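Local coordinates for nitroreductase family protein (Clostridium novyi, PDB 3G14) that probably acts as an oxidoreductase of the nitroreductase family, whose members typically use bound FMN to pass electrons to their substrates, at residues 24-28 against 181-185; 78-82 against 149-153. All blocks are in the same frame, centred on the assembly; numbering follows the deposited sequence.

Interaction 1 (24-28 against 181-185); sequences RDKLL and SFMES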
loop_
_atom_site.group_PDB
_atom_site.type_symbol
_atom_site.label_atom_id
_atom_site.label_comp_id
_atom_site.label_asym_id
_atom_site.label_seq_id
_atom_site.Cartn_x
_atom_site.Cartn_y
_atom_site.Cartn_z
ATOM N N ARG B 24 11.357 6.635 20.515
ATOM C CA ARG B 24 10.284 5.661 20.775
ATOM C C ARG B 24 8.895 6.204 20.409
ATOM O O ARG B 24 8.064 5.491 19.832
ATOM C CB ARG B 24 10.307 5.233 22.255
ATOM C CG ARG B 24 9.294 4.144 22.617
ATOM C CD ARG B 24 9.545 3.588 24.021
ATOM N NE ARG B 24 8.682 2.435 24.299
ATOM C CZ ARG B 24 7.411 2.530 24.691
ATOM N NH1 ARG B 24 6.836 3.717 24.868
ATOM N NH2 ARG B 24 6.704 1.436 24.918
ATOM N N ASP B 25 8.645 7.466 20.762
ATOM C CA ASP B 25 7.365 8.111 20.480
ATOM C C ASP B 25 7.122 8.209 18.957
ATOM O O ASP B 25 6.001 7.976 18.471
ATOM C CB ASP B 25 7.333 9.498 21.105
ATOM C CG ASP B 25 8.240 10.488 20.386
ATOM O OD1 ASP B 25 9.481 10.257 20.371
ATOM O OD2 ASP B 25 7.704 11.475 19.810
ATOM N N LYS B 26 8.176 8.544 18.211
ATOM C CA LYS B 26 8.068 8.632 16.751
ATOM C C LYS B 26 7.785 7.263 16.153
ATOM O O LYS B 26 6.905 7.137 15.319
ATOM C CB LYS B 26 9.318 9.239 16.121
ATOM C CG LYS B 26 9.606 10.721 16.448
ATOM C CD LYS B 26 10.615 11.267 15.432
ATOM C CE LYS B 26 11.329 12.530 15.867
ATOM N NZ LYS B 26 10.593 13.287 16.868
ATOM N N LEU B 27 8.498 6.231 16.598
ATOM C CA LEU B 27 8.184 4.849 16.191
ATOM C C LEU B 27 6.726 4.461 16.464
ATOM O O LEU B 27 6.052 3.849 15.611
ATOM C CB LEU B 27 9.072 3.865 16.934
ATOM C CG LEU B 27 8.866 2.374 16.597
ATOM C CD1 LEU B 27 9.098 2.073 15.102
ATOM C CD2 LEU B 27 9.748 1.548 17.485
ATOM N N LEU B 28 6.227 4.787 17.649
ATOM C CA LEU B 28 4.882 4.357 17.931
ATOM C C LEU B 28 3.853 5.135 17.080
ATOM O O LEU B 28 2.821 4.576 16.740
ATOM C CB LEU B 28 4.584 4.368 19.420
ATOM C CG LEU B 28 5.431 3.384 20.253
ATOM C CD1 LEU B 28 5.150 3.596 21.725
ATOM C CD2 LEU B 28 5.192 1.906 19.874
ATOM N N SER B 181 5.757 -8.918 23.078
ATOM C CA SER B 181 5.238 -7.557 23.050
ATOM C C SER B 181 6.311 -6.464 23.073
ATOM O O SER B 181 7.153 -6.415 23.980
ATOM C CB SER B 181 4.325 -7.366 24.258
ATOM O OG SER B 181 3.881 -6.027 24.348
ATOM N N PHE B 182 6.271 -5.578 22.082
ATOM C CA PHE B 182 7.167 -4.425 22.059
ATOM C C PHE B 182 6.842 -3.519 23.261
ATOM O O PHE B 182 7.726 -3.119 24.032
ATOM C CB PHE B 182 7.011 -3.600 20.772
ATOM C CG PHE B 182 7.893 -2.387 20.733
ATOM C CD1 PHE B 182 9.200 -2.471 20.248
ATOM C CD2 PHE B 182 7.441 -1.160 21.225
ATOM C CE1 PHE B 182 10.026 -1.353 20.228
ATOM C CE2 PHE B 182 8.269 -0.030 21.213
ATOM C CZ PHE B 182 9.560 -0.127 20.723
HETATM N N MSE B 183 5.576 -3.166 23.386
HETATM C CA MSE B 183 5.225 -2.104 24.336
HETATM C C MSE B 183 5.288 -2.546 25.782
HETATM O O MSE B 183 5.455 -1.705 26.653
HETATM C CB MSE B 183 3.865 -1.501 24.035
HETATM C CG MSE B 183 3.813 -0.568 22.789
HETATM SE SE MSE B 183 1.977 -0.354 22.443
HETATM C CE MSE B 183 1.639 0.936 23.889
ATOM N N GLU B 184 5.160 -3.839 26.047
ATOM C CA GLU B 184 5.195 -4.329 27.418
ATOM C C GLU B 184 6.601 -4.713 27.843
ATOM O O GLU B 184 6.820 -5.039 28.997
ATOM C CB GLU B 184 4.287 -5.540 27.579
ATOM C CG GLU B 184 2.824 -5.295 27.236
ATOM C CD GLU B 184 2.034 -6.588 27.250
ATOM O OE1 GLU B 184 2.225 -7.371 28.201
ATOM O OE2 GLU B 184 1.242 -6.838 26.316
ATOM N N SER B 185 7.559 -4.701 26.922
ATOM C CA SER B 185 8.916 -5.136 27.258
ATOM C C SER B 185 9.816 -3.970 27.677
ATOM O O SER B 185 9.618 -2.824 27.260
ATOM C CB SER B 185 9.541 -5.903 26.086
ATOM O OG SER B 185 8.868 -7.146 25.892
HETATM O O HOH W 1 8.760 -0.739 24.758
#

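Interaction 2 (78-82 against 149-153); sequences SPMTI and TPLGV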
loop_
_atom_site.group_PDB
_atom_site.type_symbol
_atom_site.label_atom_id
_atom_site.label_comp_id
_atom_site.label_asym_id
_atom_site.label_seq_id
_atom_site.Cartn_x
_atom_site.Cartn_y
_atom_site.Cartn_z
ATOM N N SER B 78 21.595 0.219 10.100
ATOM C CA SER B 78 20.535 1.069 10.665
ATOM C C SER B 78 20.194 0.649 12.108
ATOM O O SER B 78 20.418 -0.491 12.463
ATOM C CB SER B 78 19.267 0.995 9.828
ATOM O OG SER B 78 18.871 -0.349 9.575
ATOM N N PRO B 79 19.595 1.550 12.910
ATOM C CA PRO B 79 19.278 1.118 14.309
ATOM C C PRO B 79 18.253 -0.019 14.448
ATOM O O PRO B 79 18.329 -0.777 15.407
ATOM C CB PRO B 79 18.812 2.411 15.004
ATOM C CG PRO B 79 18.347 3.298 13.871
ATOM C CD PRO B 79 19.246 2.961 12.676
HETATM N N MSE B 80 17.290 -0.105 13.530
HETATM C CA MSE B 80 16.329 -1.186 13.533
HETATM C C MSE B 80 15.776 -1.495 12.150
HETATM O O MSE B 80 15.999 -0.769 11.173
HETATM C CB MSE B 80 15.175 -0.854 14.499
HETATM C CG MSE B 80 14.374 0.292 14.065
HETATM SE SE MSE B 80 12.878 0.799 15.248
HETATM C CE MSE B 80 13.767 0.918 16.850
ATOM N N THR B 81 15.099 -2.631 12.082
ATOM C CA THR B 81 14.371 -3.070 10.901
ATOM C C THR B 81 12.952 -3.446 11.310
ATOM O O THR B 81 12.735 -4.011 12.384
ATOM C CB THR B 81 15.122 -4.269 10.226
ATOM O OG1 THR B 81 16.299 -3.779 9.573
ATOM C CG2 THR B 81 14.226 -5.023 9.251
ATOM N N ILE B 82 11.984 -3.070 10.481
ATOM C CA ILE B 82 10.575 -3.448 10.703
ATOM C C ILE B 82 10.223 -4.562 9.735
ATOM O O ILE B 82 10.418 -4.405 8.536
ATOM C CB ILE B 82 9.612 -2.253 10.548
ATOM C CG1 ILE B 82 9.965 -1.173 11.580
ATOM C CG2 ILE B 82 8.168 -2.708 10.746
ATOM C CD1 ILE B 82 9.333 0.209 11.390
ATOM N N THR B 149 11.853 -3.454 6.148
ATOM C CA THR B 149 12.592 -2.242 5.846
ATOM C C THR B 149 13.510 -1.843 6.995
ATOM O O THR B 149 13.111 -1.932 8.198
ATOM C CB THR B 149 11.605 -1.068 5.552
ATOM O OG1 THR B 149 12.325 0.174 5.386
ATOM C CG2 THR B 149 10.615 -0.917 6.685
ATOM N N PRO B 150 14.722 -1.354 6.655
ATOM C CA PRO B 150 15.487 -0.651 7.682
ATOM C C PRO B 150 14.743 0.641 8.077
ATOM O O PRO B 150 13.910 1.143 7.337
ATOM C CB PRO B 150 16.777 -0.265 6.960
ATOM C CG PRO B 150 16.353 -0.205 5.476
ATOM C CD PRO B 150 15.401 -1.318 5.334
ATOM N N LEU B 151 15.077 1.161 9.238
ATOM C CA LEU B 151 14.514 2.434 9.723
ATOM C C LEU B 151 15.669 3.170 10.373
ATOM O O LEU B 151 16.323 2.624 11.272
ATOM C CB LEU B 151 13.407 2.161 10.744
ATOM C CG LEU B 151 12.653 3.437 11.156
ATOM C CD1 LEU B 151 11.783 3.842 9.977
ATOM C CD2 LEU B 151 11.839 3.195 12.433
ATOM N N GLY B 152 15.949 4.390 9.917
ATOM C CA GLY B 152 17.034 5.178 10.501
ATOM C C GLY B 152 17.021 6.617 9.995
ATOM O O GLY B 152 16.330 6.961 9.045
ATOM N N VAL B 153 17.816 7.454 10.624
ATOM C CA VAL B 153 18.078 8.746 10.040
ATOM C C VAL B 153 18.994 8.582 8.813
ATOM O O VAL B 153 20.057 7.987 8.919
ATOM C CB VAL B 153 18.757 9.653 11.049
ATOM C CG1 VAL B 153 19.018 11.002 10.410
ATOM C CG2 VAL B 153 17.897 9.740 12.297
#

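Interaction 1 (24-28 against 181-185)
Phe182 reaches from the loop after strand 173-175 to the first turn of helix 24-35, and its ring forms the tight part of this contact. Leu27 comes from the opposite direction: its CD2 lies 3.7 Å from Phe182 CZ, at the far end of the ring. Leu28 runs at a slant to Phe182, with CD2 3.9 Å from Phe182 CE2. The same methyl is 4.1 Å from CG of the selenomethionine Met183, and that CG sits at the edge of the Phe182 ring, in its plane. With CG of Phe182 anti to the backbone N (chi1 179°), the ring extends from the loop to both leucines. Leu173 and Ile175 of strand 173-175 also pack on Phe182.

The exposed Arg24 makes the looser side. Its extended chain slides past Phe182 in the opposite sense, guanidinium and ring planes only 14° apart, and NE stays 4.0 Å from Phe182 CE2. CD1 of Leu28 lies over one face of the guanidinium, 3.5 Å above its plane and offset toward the rim. A water at the guanidinium edge accepts from Arg24 NH2 (3.0 Å), donates to Phe182 O (2.7 Å) and makes a weak bond to Ser185 O. No direct hydrogen bond joins the segments: apolar packing carries the inner side, and the arginine's hydrogen bonding to the turn 182-185 passes through this one water.

Interaction 2 (78-82 against 149-153)
Met80, a selenomethionine, and Leu151 lie side by side on one face of an antiparallel strand pair, pointing the same way, with Met80 SE 3.8 Å from Leu151 CD2. CG of Leu151 is anti to the backbone N (chi1 -173°), and with chi2 73° its CD2 reaches both Met80 and Ile82. Ile82 runs at a slant to Leu151, its CD1 4.0 Å from Leu151 CD2. Thr149, paired with Ile82, lies on this face too, while Thr81 and Pro150 occupy the other face as a non-hydrogen-bonded pair. Main-chain bonds fix the register: Ile82 and Thr149 exchange two, and Leu151 N donates to Met80 O at 2.9 Å. Proline has no N-H to give, but CA of Pro150 makes a CA-H...O contact with Met80 O. Just before strand 80-86, Ser78 OG packs on Pro150 CB at 3.4 Å, its hydrogen bond going to Ala74 O. Thr149 OG1 donates a hydrogen bond to Pro150 O and is also hydrogen-bonded to Cys123 N. Helix 99-117 packs against the face of Ile82 and Leu151 through Ile111 and Ala115, helix 70-77 meets Thr81 and Pro150 on the other, and strand 46-51 continues the sheet beyond strand 80-86.

How the interactions relate
Leu27 connects the two contacts: its CD2, which also meets Phe182 in interaction 1, lies 3.9 Å from Met80 SE, and its CD1 is 4.0 Å from Leu151 CD2 of interaction 2. The start of helix 24-35 thus packs on the sheet face bearing Met80, Ile82 and Leu151. Interaction 2 is a buried pairing of neighbouring strands, set by main-chain hydrogen bonds and apolar side chains. Interaction 1, about 14 Å away between centres, is only partly buried and joins a helix to a late loop by side-chain packing and one bridging water. In sequence, 78-82 and 149-153 both fall between 24-28 and 181-185.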